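Local coordinates for 1-acyl-sn-glycerol-3-phosphate acyltransferase (Thermotoga maritima, PDB 5KYM), which catalyses acyl transfer to 1-acyl-sn-glycerol 3-phosphate (lysophosphatidic acid), making phosphatidic acid at the membrane as an HX4D-type acyltransferase, at residues M1-N6 with R199-P204; D75-V80 with T179-L184; A82-L87 with G157-D162; S172-V177 with S221-L226; S187-Y192 with R236-L241. All coordinates share one frame; numbering follows the deposited sequence.

Contact 1 of 5, residues M1-N6 with R199-P204; sequences MRKIRN and RWTFTP
N6 presses against the extended run F202-P204 with all parts of its side chain. CB sits 3.5 Å from F202 O. The amide nitrogen ND2 lies 3.5 Å from the T203 methyl CG2, and OD1 is turned to CD of the P204 ring. The first torsion (chi1 -69°) lays CG beside the backbone N and anti to the carbonyl carbon, and the amide crosses T203 obliquely. No hydrogen bond joins the two segments, so the fit rests on van der Waals packing against the F202 carbonyl, the T203 methyl and the proline ring.

P204 is shared with R5. That arginine reaches out with CG anti to its nitrogen and then bends at chi3 (69°), bringing the guanidinium edge-on to the proline: P204 CG lies in the guanidinium plane, and NH2 stops 3.7 Å from P204 CD. Within 199-204, R199 folds back on its own loop: NE and NH2 both bond to T201 O, side-on and from one face of the carbonyl plane, with NE at 3.0 Å.

The contact fastens the start of helix 2-34 to the loop between helix 191-194 and strand 207-211. One and two turns further along that helix, T10 OG1 bonds to F202 N and Y14 OH to W200 O, while the F202 ring meets those of F13 and Y14. Helix 2-34 belongs to the N-terminal helical pair, consistent with the two-helix membrane motif of this enzyme.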
# COMPACT_ATOMS: atom_id res chain seq x y z
N MET A 1 2.64 18.46 26.96
CA MET A 1 2.01 19.33 25.88
C MET A 1 2.34 18.89 24.45
O MET A 1 1.48 18.97 23.56
CB MET A 1 2.35 20.82 26.05
CG MET A 1 2.50 21.64 24.76
SD MET A 1 1.98 23.36 24.91
CE MET A 1 0.26 23.22 25.41
N ARG A 2 3.56 18.44 24.19
CA ARG A 2 3.84 17.71 22.96
C ARG A 2 2.88 16.52 22.93
O ARG A 2 2.38 16.22 21.86
CB ARG A 2 5.30 17.26 22.85
CG ARG A 2 6.18 18.02 21.82
CD ARG A 2 7.68 17.63 21.92
NE ARG A 2 7.89 16.15 21.96
CZ ARG A 2 8.76 15.48 22.73
NH1 ARG A 2 9.56 16.10 23.58
NH2 ARG A 2 8.80 14.14 22.66
N LYS A 3 2.60 15.90 24.08
CA LYS A 3 1.53 14.88 24.19
C LYS A 3 0.11 15.41 23.80
O LYS A 3 -0.67 14.66 23.13
CB LYS A 3 1.56 14.14 25.58
CG LYS A 3 2.36 12.81 25.65
CD LYS A 3 1.53 11.56 25.28
CE LYS A 3 0.93 11.49 23.85
NZ LYS A 3 1.90 11.33 22.72
N ILE A 4 -0.22 16.64 24.21
CA ILE A 4 -1.55 17.24 23.87
C ILE A 4 -1.74 17.40 22.36
O ILE A 4 -2.81 17.09 21.82
CB ILE A 4 -1.80 18.57 24.63
CG1 ILE A 4 -2.01 18.24 26.13
CG2 ILE A 4 -2.99 19.36 24.04
CD1 ILE A 4 -1.76 19.36 27.11
N ARG A 5 -0.70 17.93 21.74
CA ARG A 5 -0.66 18.22 20.34
C ARG A 5 -0.90 16.93 19.55
O ARG A 5 -1.81 16.85 18.71
CB ARG A 5 0.67 18.88 20.02
CG ARG A 5 0.72 19.54 18.68
CD ARG A 5 2.13 20.06 18.44
NE ARG A 5 3.03 18.92 18.26
CZ ARG A 5 3.10 18.15 17.17
NH1 ARG A 5 2.32 18.34 16.10
NH2 ARG A 5 3.97 17.15 17.16
N ASN A 6 -0.12 15.92 19.85
CA ASN A 6 -0.22 14.63 19.16
C ASN A 6 -1.57 13.99 19.32
O ASN A 6 -2.09 13.40 18.39
CB ASN A 6 0.85 13.61 19.66
CG ASN A 6 2.27 13.99 19.27
OD1 ASN A 6 2.54 14.84 18.35
ND2 ASN A 6 3.20 13.36 19.96
N ARG A 199 1.30 1.40 18.55
CA ARG A 199 0.76 2.72 18.89
C ARG A 199 -0.47 3.10 18.06
O ARG A 199 -0.58 2.70 16.89
CB ARG A 199 1.80 3.81 18.76
CG ARG A 199 1.57 4.94 19.76
CD ARG A 199 2.73 5.88 19.83
NE ARG A 199 2.67 6.68 18.65
CZ ARG A 199 3.69 7.22 18.02
NH1 ARG A 199 4.92 7.00 18.48
NH2 ARG A 199 3.46 7.92 16.87
N TRP A 200 -1.40 3.79 18.72
CA TRP A 200 -2.71 4.20 18.18
C TRP A 200 -2.76 5.69 17.90
O TRP A 200 -3.74 6.14 17.28
CB TRP A 200 -3.84 3.95 19.18
CG TRP A 200 -4.20 2.54 19.55
CD1 TRP A 200 -3.78 1.40 18.97
CD2 TRP A 200 -5.13 2.15 20.58
NE1 TRP A 200 -4.33 0.31 19.59
CE2 TRP A 200 -5.19 0.74 20.57
CE3 TRP A 200 -5.93 2.85 21.50
CZ2 TRP A 200 -6.00 0.02 21.46
CZ3 TRP A 200 -6.73 2.13 22.39
CH2 TRP A 200 -6.75 0.73 22.36
N THR A 201 -1.77 6.46 18.41
CA THR A 201 -1.58 7.88 18.12
C THR A 201 -0.57 8.19 17.03
O THR A 201 0.37 7.44 16.80
CB THR A 201 -1.09 8.71 19.36
OG1 THR A 201 0.28 8.40 19.73
CG2 THR A 201 -2.01 8.51 20.50
N PHE A 202 -0.74 9.36 16.43
CA PHE A 202 0.14 9.85 15.37
C PHE A 202 1.14 10.84 15.91
O PHE A 202 0.94 11.39 16.98
CB PHE A 202 -0.72 10.52 14.32
CG PHE A 202 -1.62 9.56 13.58
CD1 PHE A 202 -1.16 8.88 12.46
CD2 PHE A 202 -2.92 9.33 14.02
CE1 PHE A 202 -1.99 8.02 11.79
CE2 PHE A 202 -3.73 8.42 13.36
CZ PHE A 202 -3.28 7.80 12.24
N THR A 203 2.25 11.03 15.20
CA THR A 203 3.18 12.15 15.41
C THR A 203 3.65 12.58 14.04
O THR A 203 4.13 11.74 13.30
CB THR A 203 4.47 11.75 16.18
OG1 THR A 203 5.21 10.83 15.42
CG2 THR A 203 4.20 11.01 17.50
N PRO A 204 3.55 13.86 13.67
CA PRO A 204 3.98 14.23 12.31
C PRO A 204 5.46 13.97 12.02
O PRO A 204 6.25 13.81 12.95
CB PRO A 204 3.72 15.72 12.25
CG PRO A 204 2.64 15.92 13.21
CD PRO A 204 2.95 15.00 14.37

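Contact 2 of 5, residues D75-V80 with T179-L184; sequences DRNFIV and TGVPVL
I79 N donates to P182 O at 2.8 Å, and the same residue's carbonyl takes a second bond from across the gap, L184 N to I79 O at 2.9 Å. Both are nearly straight, at 160° and 164°, so I79 is held by its two backbone polar groups. V183 CA adds a CA-H...O contact to I79 O, and V80 CA makes another to L184 O. I79 pairs with V183 and V80 with L184, in parallel register.

Side chains then divide between the two faces of the sheet. On the face of I79 and V183, the isoleucine crosses V181 at about a right angle and sets CG1 3.5 Å from V181 CG2. On the face of V80 and L184, the leucine lies alongside the F78 ring, both pointing the same way, with L184 CD2 4.1 Å from F78 CE1. The ring gets there because F78 CG stands between the backbone N and carbonyl carbon (chi1 45°).

Where the pairing begins, R76 lays one guanidinium face on the proline ring, P182 CD being 3.5 Å from R76 NH1, and NH1 also bonds to N77 O. An alanine at P182 lacks CG and CD, which would probably uncover that guanidinium face and leave the arginine freer to turn. N77 ND2 is tied to V149 O and L145 O, and T179 OG1, which accepts from V181 N in an ST turn, bonds to I175 O. Parallel strands side by side in a mixed central sheet, one of them entered from a short helix, are the core of the alpha/beta acyltransferase fold.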
# COMPACT_ATOMS: atom_id res chain seq x y z
N ASP A 75 -0.04 0.87 -18.82
CA ASP A 75 -0.72 -0.09 -19.71
C ASP A 75 -0.82 -1.56 -19.18
O ASP A 75 -1.30 -2.44 -19.90
CB ASP A 75 -0.06 -0.05 -21.12
N ARG A 76 -0.37 -1.83 -17.96
CA ARG A 76 -0.11 -3.21 -17.48
C ARG A 76 -0.28 -3.29 -15.97
O ARG A 76 -0.07 -2.29 -15.29
CB ARG A 76 1.33 -3.62 -17.87
CG ARG A 76 1.75 -4.92 -17.26
CD ARG A 76 2.84 -5.67 -17.96
NE ARG A 76 2.61 -7.12 -18.11
CZ ARG A 76 1.93 -7.95 -17.31
NH1 ARG A 76 1.28 -7.55 -16.22
NH2 ARG A 76 1.89 -9.26 -17.64
N ASN A 77 -0.69 -4.41 -15.42
CA ASN A 77 -0.70 -4.51 -13.96
C ASN A 77 0.69 -4.95 -13.44
O ASN A 77 1.60 -5.23 -14.22
CB ASN A 77 -1.83 -5.43 -13.47
CG ASN A 77 -1.61 -6.85 -13.83
OD1 ASN A 77 -0.90 -7.12 -14.81
ND2 ASN A 77 -2.18 -7.79 -13.04
N PHE A 78 0.84 -4.99 -12.11
CA PHE A 78 2.12 -5.33 -11.50
C PHE A 78 1.89 -5.76 -10.04
O PHE A 78 0.76 -5.72 -9.56
CB PHE A 78 3.15 -4.19 -11.64
CG PHE A 78 2.60 -2.84 -11.34
CD1 PHE A 78 2.48 -2.41 -10.02
CD2 PHE A 78 2.18 -1.99 -12.36
CE1 PHE A 78 1.92 -1.13 -9.74
CE2 PHE A 78 1.67 -0.72 -12.07
CZ PHE A 78 1.54 -0.29 -10.76
N ILE A 79 2.95 -6.23 -9.37
CA ILE A 79 2.86 -6.56 -7.97
C ILE A 79 3.81 -5.66 -7.22
O ILE A 79 5.00 -5.81 -7.35
CB ILE A 79 3.25 -7.99 -7.69
CG1 ILE A 79 2.43 -8.95 -8.49
CG2 ILE A 79 3.05 -8.29 -6.19
CD1 ILE A 79 3.10 -10.31 -8.59
N VAL A 80 3.27 -4.72 -6.41
CA VAL A 80 4.10 -3.79 -5.61
C VAL A 80 4.62 -4.63 -4.48
O VAL A 80 3.87 -5.31 -3.83
CB VAL A 80 3.33 -2.54 -5.11
CG1 VAL A 80 4.25 -1.63 -4.32
CG2 VAL A 80 2.78 -1.76 -6.27
N THR A 179 2.47 -16.25 -11.87
CA THR A 179 1.67 -15.43 -12.79
C THR A 179 2.49 -14.78 -13.86
O THR A 179 1.90 -14.30 -14.84
CB THR A 179 0.94 -14.26 -12.06
OG1 THR A 179 1.86 -13.32 -11.49
CG2 THR A 179 0.05 -14.81 -10.97
N GLY A 180 3.80 -14.68 -13.67
CA GLY A 180 4.64 -13.90 -14.55
C GLY A 180 4.40 -12.41 -14.64
O GLY A 180 4.98 -11.76 -15.54
N VAL A 181 3.63 -11.81 -13.72
CA VAL A 181 3.47 -10.33 -13.75
C VAL A 181 4.70 -9.66 -13.09
O VAL A 181 5.31 -10.22 -12.15
CB VAL A 181 2.10 -9.75 -13.22
CG1 VAL A 181 1.05 -10.85 -12.95
CG2 VAL A 181 2.29 -8.87 -12.00
N PRO A 182 5.07 -8.47 -13.55
CA PRO A 182 6.24 -7.80 -13.01
C PRO A 182 6.07 -7.28 -11.60
O PRO A 182 5.02 -6.76 -11.24
CB PRO A 182 6.48 -6.62 -13.96
CG PRO A 182 5.33 -6.58 -14.90
CD PRO A 182 4.42 -7.72 -14.63
N VAL A 183 7.12 -7.48 -10.81
CA VAL A 183 7.27 -6.98 -9.44
C VAL A 183 7.81 -5.56 -9.52
O VAL A 183 8.71 -5.27 -10.32
CB VAL A 183 8.23 -7.91 -8.66
CG1 VAL A 183 8.61 -7.33 -7.32
CG2 VAL A 183 7.55 -9.25 -8.48
N LEU A 184 7.25 -4.66 -8.72
CA LEU A 184 7.71 -3.25 -8.71
C LEU A 184 8.19 -3.03 -7.28
O LEU A 184 7.37 -2.80 -6.40
CB LEU A 184 6.59 -2.26 -9.10
CG LEU A 184 6.91 -0.77 -8.96
CD1 LEU A 184 7.96 -0.45 -9.98
CD2 LEU A 184 5.77 0.20 -9.03

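Contact 3 of 5, residues A82-L87 with G157-D162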
# COMPACT_ATOMS: atom_id res chain seq x y z
N ALA A 82 6.80 -4.14 -1.14
CA ALA A 82 7.28 -3.08 -0.28
C ALA A 82 7.63 -3.62 1.08
O ALA A 82 7.01 -4.60 1.52
CB ALA A 82 6.24 -1.98 -0.18
N ASN A 83 8.59 -2.98 1.76
CA ASN A 83 8.76 -3.12 3.24
C ASN A 83 7.53 -2.52 3.95
O ASN A 83 6.80 -1.66 3.40
CB ASN A 83 10.03 -2.50 3.76
CG ASN A 83 10.08 -1.00 3.57
OD1 ASN A 83 9.97 -0.53 2.46
ND2 ASN A 83 10.27 -0.24 4.64
N HIS A 84 7.30 -3.00 5.16
CA HIS A 84 6.06 -2.69 5.91
C HIS A 84 6.38 -2.23 7.32
O HIS A 84 7.05 -2.95 8.08
CB HIS A 84 5.23 -3.94 6.01
CG HIS A 84 3.80 -3.70 6.32
ND1 HIS A 84 3.20 -2.48 6.14
CD2 HIS A 84 2.85 -4.53 6.80
CE1 HIS A 84 1.93 -2.58 6.45
NE2 HIS A 84 1.69 -3.80 6.88
N GLN A 85 5.96 -1.03 7.66
CA GLN A 85 6.36 -0.48 8.96
C GLN A 85 5.32 0.47 9.57
O GLN A 85 5.65 1.22 10.48
CB GLN A 85 7.73 0.23 8.81
CG GLN A 85 7.70 1.56 8.03
CD GLN A 85 9.04 2.26 7.98
OE1 GLN A 85 9.10 3.48 7.84
NE2 GLN A 85 10.14 1.49 8.11
N SER A 86 4.08 0.43 9.07
CA SER A 86 3.00 1.25 9.59
C SER A 86 1.66 0.90 8.98
O SER A 86 1.61 0.43 7.87
CB SER A 86 3.31 2.73 9.32
OG SER A 86 2.23 3.51 9.73
N LEU A 87 0.57 1.16 9.67
CA LEU A 87 -0.74 1.11 8.96
C LEU A 87 -0.78 2.06 7.79
O LEU A 87 -1.41 1.75 6.80
CB LEU A 87 -1.94 1.44 9.85
CG LEU A 87 -2.20 0.44 11.01
CD1 LEU A 87 -3.42 0.97 11.78
CD2 LEU A 87 -2.34 -1.06 10.65
N GLY A 157 5.28 -10.04 5.87
CA GLY A 157 4.11 -10.66 6.45
C GLY A 157 3.58 -10.03 7.73
O GLY A 157 2.69 -10.53 8.36
N THR A 158 4.11 -8.89 8.10
CA THR A 158 3.84 -8.22 9.36
C THR A 158 4.58 -6.90 9.29
O THR A 158 5.56 -6.75 8.56
CB THR A 158 4.36 -9.04 10.56
OG1 THR A 158 4.15 -8.30 11.76
CG2 THR A 158 5.83 -9.28 10.51
N ARG A 159 4.17 -5.94 10.11
CA ARG A 159 4.93 -4.69 10.25
C ARG A 159 6.12 -4.97 11.12
O ARG A 159 6.04 -5.72 12.09
CB ARG A 159 4.12 -3.57 10.87
CG ARG A 159 2.76 -3.40 10.22
CD ARG A 159 2.05 -2.18 10.64
NE ARG A 159 1.61 -2.27 12.02
CZ ARG A 159 0.50 -2.85 12.42
NH1 ARG A 159 -0.30 -3.42 11.53
NH2 ARG A 159 0.17 -2.85 13.70
N SER A 160 7.24 -4.39 10.72
CA SER A 160 8.41 -4.31 11.55
C SER A 160 8.01 -3.57 12.81
O SER A 160 7.27 -2.58 12.76
CB SER A 160 9.50 -3.53 10.83
OG SER A 160 10.53 -3.09 11.67
N PRO A 161 8.48 -4.04 13.95
CA PRO A 161 8.22 -3.33 15.18
C PRO A 161 9.14 -2.12 15.42
O PRO A 161 8.74 -1.26 16.14
CB PRO A 161 8.47 -4.42 16.21
CG PRO A 161 9.59 -5.21 15.65
CD PRO A 161 9.32 -5.23 14.19
N ASP A 162 10.34 -2.07 14.83
CA ASP A 162 11.36 -1.03 15.11
C ASP A 162 11.85 -0.25 13.91
O ASP A 162 12.73 0.58 14.05
CB ASP A 162 12.55 -1.64 15.83
CG ASP A 162 13.22 -2.83 15.08
OD1 ASP A 162 12.68 -3.27 14.03
OD2 ASP A 162 14.24 -3.39 15.61
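H84 and S160 join the two loops by one backbone bond, S160 N to H84 O at 3.0 Å and 168°, with Q85 and R159 drawn to a CA-CA distance of 4.6 Å beside it. R159 does most of the side-chain work. Its CG lies over one face of the H84 imidazole in a CH-pi contact, 3.7 Å from the ring centroid, while the guanidinium stands at 90° to that ring. A bend at chi3 (-70°) carries the arginine past S86, whose carbonyl carbon is 3.5 Å from R159 CD. The far end turns one guanidinium face to L87, with NH1 next to CD2.

The histidine is fixed from elsewhere too: ND1 bonds to D89 OD2, and its ring stacks on F154. S86 OG bonds to I195 O and also caps M88 N as the chain turns into helix 89-96. T158 OG1 is bonded to K197 NZ.

H84 and D89 are the two ends of the HX4D motif, and G157-R159 follow E156 to complete the EGTR motif. The contact brings these two of the family's signature motifs together; in relatives this arginine is thought to bind the acceptor's phosphate, and it probably does so here.

Contact 4 of 5, residues S172-V177 with S221-L226; sequences SLMIAV and SSEEEL
E223 carries the heart of this contact, at the start of helix 174-177. Its OE2 accepts a weak bond from L173 N at 3.0 Å, bent to 131°. The chain leaves with CG anti to the backbone N and then folds at chi2 (-83°), which brings the carboxylate to the backbone N of L173. The backbone N-H groups at the start of the short helix would probably ease the negative charge, and the other oxygen, OE1, forms a salt bridge with R227. M174 crosses the glutamate at about a right angle, its CE 3.4 Å from E223 CB.

Beside this the packing is mostly apolar. L226 CD2 approaches A176 CB at 4.0 Å and V177 CG2 at 4.2 Å, and L173 meets L226 at about a right angle, CD2 to CG 4.1 Å. V177 CG2 also rests on E223 CA. These residues seat the beginning of helix 223-243 against helix 174-177, the short helix that precedes strand 183-189 of the central sheet in this alpha/beta fold; L173 and A176 reach on to V183 there.

Replacing E223 with an alanine is likely to leave R227 without its charge partner and L173 N without its weak acceptor, and to thin the packing beside the M174 methyl where CG was.

The outer side is looser. S221, E224 and E225 are exposed and make no contact with 172-177. S222, the N-cap, takes a weak bond from E225 N, and S221 OG donates to E225 OE1 at 2.6 Å from the syn side.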
# COMPACT_ATOMS: atom_id res chain seq x y z
N SER A 172 7.06 -16.02 -0.34
CA SER A 172 6.31 -14.75 -0.33
C SER A 172 6.13 -14.21 -1.76
O SER A 172 5.04 -13.80 -2.13
CB SER A 172 6.91 -13.74 0.61
OG SER A 172 8.28 -13.45 0.38
N LEU A 173 7.17 -14.32 -2.58
CA LEU A 173 7.05 -13.98 -4.01
C LEU A 173 6.45 -15.01 -4.95
O LEU A 173 6.31 -14.77 -6.13
CB LEU A 173 8.39 -13.45 -4.57
CG LEU A 173 8.34 -11.95 -4.23
CD1 LEU A 173 9.36 -11.71 -3.16
CD2 LEU A 173 8.48 -11.06 -5.44
N MET A 174 5.97 -16.11 -4.44
CA MET A 174 5.28 -17.06 -5.28
C MET A 174 4.18 -16.41 -6.13
O MET A 174 4.00 -16.86 -7.26
CB MET A 174 4.72 -18.22 -4.46
CG MET A 174 4.42 -19.45 -5.32
SD MET A 174 5.84 -20.10 -6.26
CE MET A 174 6.95 -20.68 -4.96
N ILE A 175 3.50 -15.33 -5.72
CA ILE A 175 2.44 -14.85 -6.63
C ILE A 175 2.99 -14.29 -7.93
O ILE A 175 2.33 -14.33 -8.95
CB ILE A 175 1.41 -13.88 -6.03
CG1 ILE A 175 2.00 -12.55 -5.77
CG2 ILE A 175 0.81 -14.41 -4.74
CD1 ILE A 175 0.93 -11.59 -5.35
N ALA A 176 4.22 -13.80 -7.90
CA ALA A 176 4.90 -13.33 -9.11
C ALA A 176 5.37 -14.49 -10.00
O ALA A 176 5.10 -14.54 -11.21
CB ALA A 176 6.07 -12.43 -8.76
N VAL A 177 6.09 -15.43 -9.39
CA VAL A 177 6.55 -16.64 -10.06
C VAL A 177 5.49 -17.35 -10.84
O VAL A 177 5.70 -17.65 -11.98
CB VAL A 177 7.26 -17.59 -9.08
CG1 VAL A 177 6.98 -19.02 -9.39
CG2 VAL A 177 8.73 -17.33 -9.17
N SER A 221 15.69 -18.49 -11.95
CA SER A 221 15.48 -19.93 -11.80
C SER A 221 14.49 -20.39 -10.77
O SER A 221 14.01 -21.46 -10.93
CB SER A 221 16.75 -20.66 -11.53
OG SER A 221 17.83 -19.77 -11.36
N SER A 222 14.14 -19.57 -9.76
CA SER A 222 13.10 -19.92 -8.75
C SER A 222 12.51 -18.77 -8.02
O SER A 222 13.02 -17.69 -8.06
CB SER A 222 13.71 -20.80 -7.67
OG SER A 222 14.72 -20.11 -6.96
N GLU A 223 11.44 -19.04 -7.30
CA GLU A 223 10.80 -18.08 -6.36
C GLU A 223 11.79 -17.58 -5.37
O GLU A 223 11.79 -16.40 -5.04
CB GLU A 223 9.67 -18.74 -5.58
CG GLU A 223 8.93 -17.79 -4.64
CD GLU A 223 9.59 -17.56 -3.28
OE1 GLU A 223 10.52 -18.35 -2.97
OE2 GLU A 223 9.17 -16.62 -2.53
N GLU A 224 12.60 -18.49 -4.85
CA GLU A 224 13.58 -18.17 -3.84
C GLU A 224 14.68 -17.22 -4.31
O GLU A 224 15.22 -16.51 -3.50
CB GLU A 224 14.20 -19.46 -3.30
CG GLU A 224 14.80 -19.38 -1.92
CD GLU A 224 16.19 -19.99 -1.90
OE1 GLU A 224 16.28 -21.21 -1.63
OE2 GLU A 224 17.15 -19.22 -2.22
N GLU A 225 14.99 -17.20 -5.60
CA GLU A 225 16.08 -16.39 -6.15
C GLU A 225 15.59 -14.97 -6.44
O GLU A 225 16.33 -14.00 -6.31
CB GLU A 225 16.65 -17.06 -7.39
CG GLU A 225 17.86 -16.35 -8.01
CD GLU A 225 18.17 -16.82 -9.44
OE1 GLU A 225 18.37 -18.05 -9.50
OE2 GLU A 225 18.24 -16.01 -10.44
N LEU A 226 14.36 -14.88 -6.90
CA LEU A 226 13.64 -13.61 -7.16
C LEU A 226 13.44 -12.84 -5.88
O LEU A 226 13.65 -11.62 -5.83
CB LEU A 226 12.24 -13.93 -7.78
CG LEU A 226 11.19 -12.83 -7.88
CD1 LEU A 226 11.62 -11.68 -8.75
CD2 LEU A 226 9.92 -13.41 -8.44

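Contact 5 of 5, residues S187-Y192 with R236-L241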
# COMPACT_ATOMS: atom_id res chain seq x y z
N SER A 187 10.51 1.04 -1.56
CA SER A 187 11.05 1.15 -0.23
C SER A 187 10.38 2.33 0.44
O SER A 187 10.30 3.43 -0.14
CB SER A 187 12.53 1.41 -0.29
OG SER A 187 13.22 0.50 -1.11
N ILE A 188 9.90 2.12 1.67
CA ILE A 188 9.14 3.12 2.44
C ILE A 188 9.98 3.48 3.65
O ILE A 188 10.44 2.55 4.39
CB ILE A 188 7.86 2.50 2.97
CG1 ILE A 188 6.94 2.07 1.82
CG2 ILE A 188 7.15 3.48 3.91
CD1 ILE A 188 5.61 1.43 2.23
N TRP A 189 10.22 4.77 3.87
CA TRP A 189 10.81 5.18 5.12
C TRP A 189 10.15 6.37 5.73
O TRP A 189 10.01 7.36 5.08
CB TRP A 189 12.23 5.55 4.91
CG TRP A 189 12.89 5.84 6.24
CD1 TRP A 189 13.34 7.00 6.69
CD2 TRP A 189 13.13 4.88 7.27
NE1 TRP A 189 13.87 6.85 7.94
CE2 TRP A 189 13.73 5.55 8.33
CE3 TRP A 189 12.87 3.51 7.38
CZ2 TRP A 189 14.07 4.93 9.52
CZ3 TRP A 189 13.20 2.88 8.56
CH2 TRP A 189 13.78 3.59 9.62
N GLY A 190 9.82 6.29 7.01
CA GLY A 190 9.15 7.37 7.77
C GLY A 190 7.69 7.14 8.24
O GLY A 190 7.24 7.82 9.12
N THR A 191 6.97 6.22 7.65
CA THR A 191 5.67 5.95 8.10
C THR A 191 5.77 5.31 9.48
O THR A 191 4.84 5.44 10.30
CB THR A 191 4.88 5.02 7.16
OG1 THR A 191 5.60 3.79 6.93
CG2 THR A 191 4.64 5.67 5.91
N TYR A 192 6.87 4.62 9.76
CA TYR A 192 7.10 4.09 11.11
C TYR A 192 7.20 5.16 12.23
O TYR A 192 6.70 4.94 13.33
CB TYR A 192 8.31 3.13 11.13
CG TYR A 192 8.81 2.84 12.50
CD1 TYR A 192 8.17 1.90 13.32
CD2 TYR A 192 9.88 3.52 13.03
CE1 TYR A 192 8.59 1.64 14.62
CE2 TYR A 192 10.34 3.23 14.32
CZ TYR A 192 9.68 2.28 15.09
OH TYR A 192 10.09 1.99 16.32
N ARG A 236 18.05 -1.96 0.45
CA ARG A 236 19.02 -0.92 0.14
C ARG A 236 18.34 0.43 0.06
O ARG A 236 18.91 1.44 0.44
CB ARG A 236 19.82 -1.22 -1.14
CG ARG A 236 21.03 -0.30 -1.32
CD ARG A 236 21.99 -0.70 -2.45
NE ARG A 236 21.31 -1.07 -3.72
CZ ARG A 236 21.00 -2.31 -4.14
NH1 ARG A 236 21.28 -3.41 -3.43
NH2 ARG A 236 20.38 -2.45 -5.32
N GLY A 237 17.11 0.45 -0.43
CA GLY A 237 16.35 1.67 -0.48
C GLY A 237 16.12 2.25 0.89
O GLY A 237 16.37 3.44 1.15
N VAL A 238 15.69 1.39 1.79
CA VAL A 238 15.39 1.79 3.15
C VAL A 238 16.62 2.42 3.78
O VAL A 238 16.53 3.46 4.43
CB VAL A 238 14.91 0.60 3.97
CG1 VAL A 238 14.69 1.01 5.40
CG2 VAL A 238 13.59 0.18 3.44
N GLU A 239 17.77 1.81 3.55
CA GLU A 239 19.00 2.29 4.07
C GLU A 239 19.33 3.68 3.51
O GLU A 239 19.69 4.58 4.27
CB GLU A 239 20.11 1.28 3.80
CG GLU A 239 19.94 -0.00 4.61
CD GLU A 239 20.31 0.17 6.10
OE1 GLU A 239 21.48 0.59 6.39
OE2 GLU A 239 19.43 -0.11 6.95
N GLU A 240 19.24 3.86 2.21
CA GLU A 240 19.50 5.16 1.60
C GLU A 240 18.55 6.23 2.08
O GLU A 240 18.95 7.38 2.30
CB GLU A 240 19.36 5.09 0.09
CG GLU A 240 20.52 4.34 -0.56
CD GLU A 240 20.39 4.22 -2.07
OE1 GLU A 240 19.66 5.06 -2.69
OE2 GLU A 240 21.06 3.28 -2.59
N LEU A 241 17.28 5.85 2.21
CA LEU A 241 16.26 6.73 2.73
C LEU A 241 16.45 7.09 4.23
O LEU A 241 16.32 8.23 4.60
CB LEU A 241 14.89 6.14 2.46
CG LEU A 241 14.47 6.06 0.98
CD1 LEU A 241 13.12 5.35 0.82
CD2 LEU A 241 14.33 7.42 0.38
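S187 and W189 point toward a helix lying on the central sheet, the layered helix-on-strand packing of an alpha/beta fold. Strand 187-189 and helix 236-241 run in the same general direction, 31° apart, with their axes 7.2 Å from each other at closest. I188, between S187 and W189 in the strand, turns its side chain the other way, toward helix 89-96.

S187 comes closest to the helix at G237, its OG 3.4 Å from G237 CA. A CB on G237 would clash with this hydroxyl, so the absence of a side chain allows the close approach. With OG beside the backbone N and anti to the carbonyl carbon (chi1 -51°), the serine also bonds to H212 NE2 and V234 O, which satisfies a buried hydroxyl.

W189 holds its indole anti to the backbone nitrogen (chi1 -174°), and the side chain crosses V238 at about a right angle. V238 splits its methyls between two neighbours: CG1 is 3.7 Å from W189 CE3, and CG2 lies 4.1 Å from S187 CB. L241 also spans from the tryptophan to the serine, its chain carried straight on to CD1, with F208 and K210 of strand 207-211 beside it. Its CB sits 3.7 Å from W189 CB, and its far methyl CD1 ends 3.5 Å from S187 O.

How the contacts relate
Contacts 2 and 5 use opposite ends of strand 183-189, their centres 22 Å apart, and helix 223-243 runs from contact 4 to contact 5. Contact 4 backs directly onto contact 2, with V183 CG2 3.5 Å from A176 CB. Contact 3, the HX4D and EGTR loops, is tied to contact 5 by N83 OD1 to I188 N at 2.8 Å and Q85 OE1 to G190 N at 3.0 Å, so the end of the central strand 183-189 is bonded directly to the HX4D loop. Contact 1 lies about 20 Å from contact 3, centre to centre, on the membrane-helix side; the side chain of L87 is about 10 Å from a bound nonane.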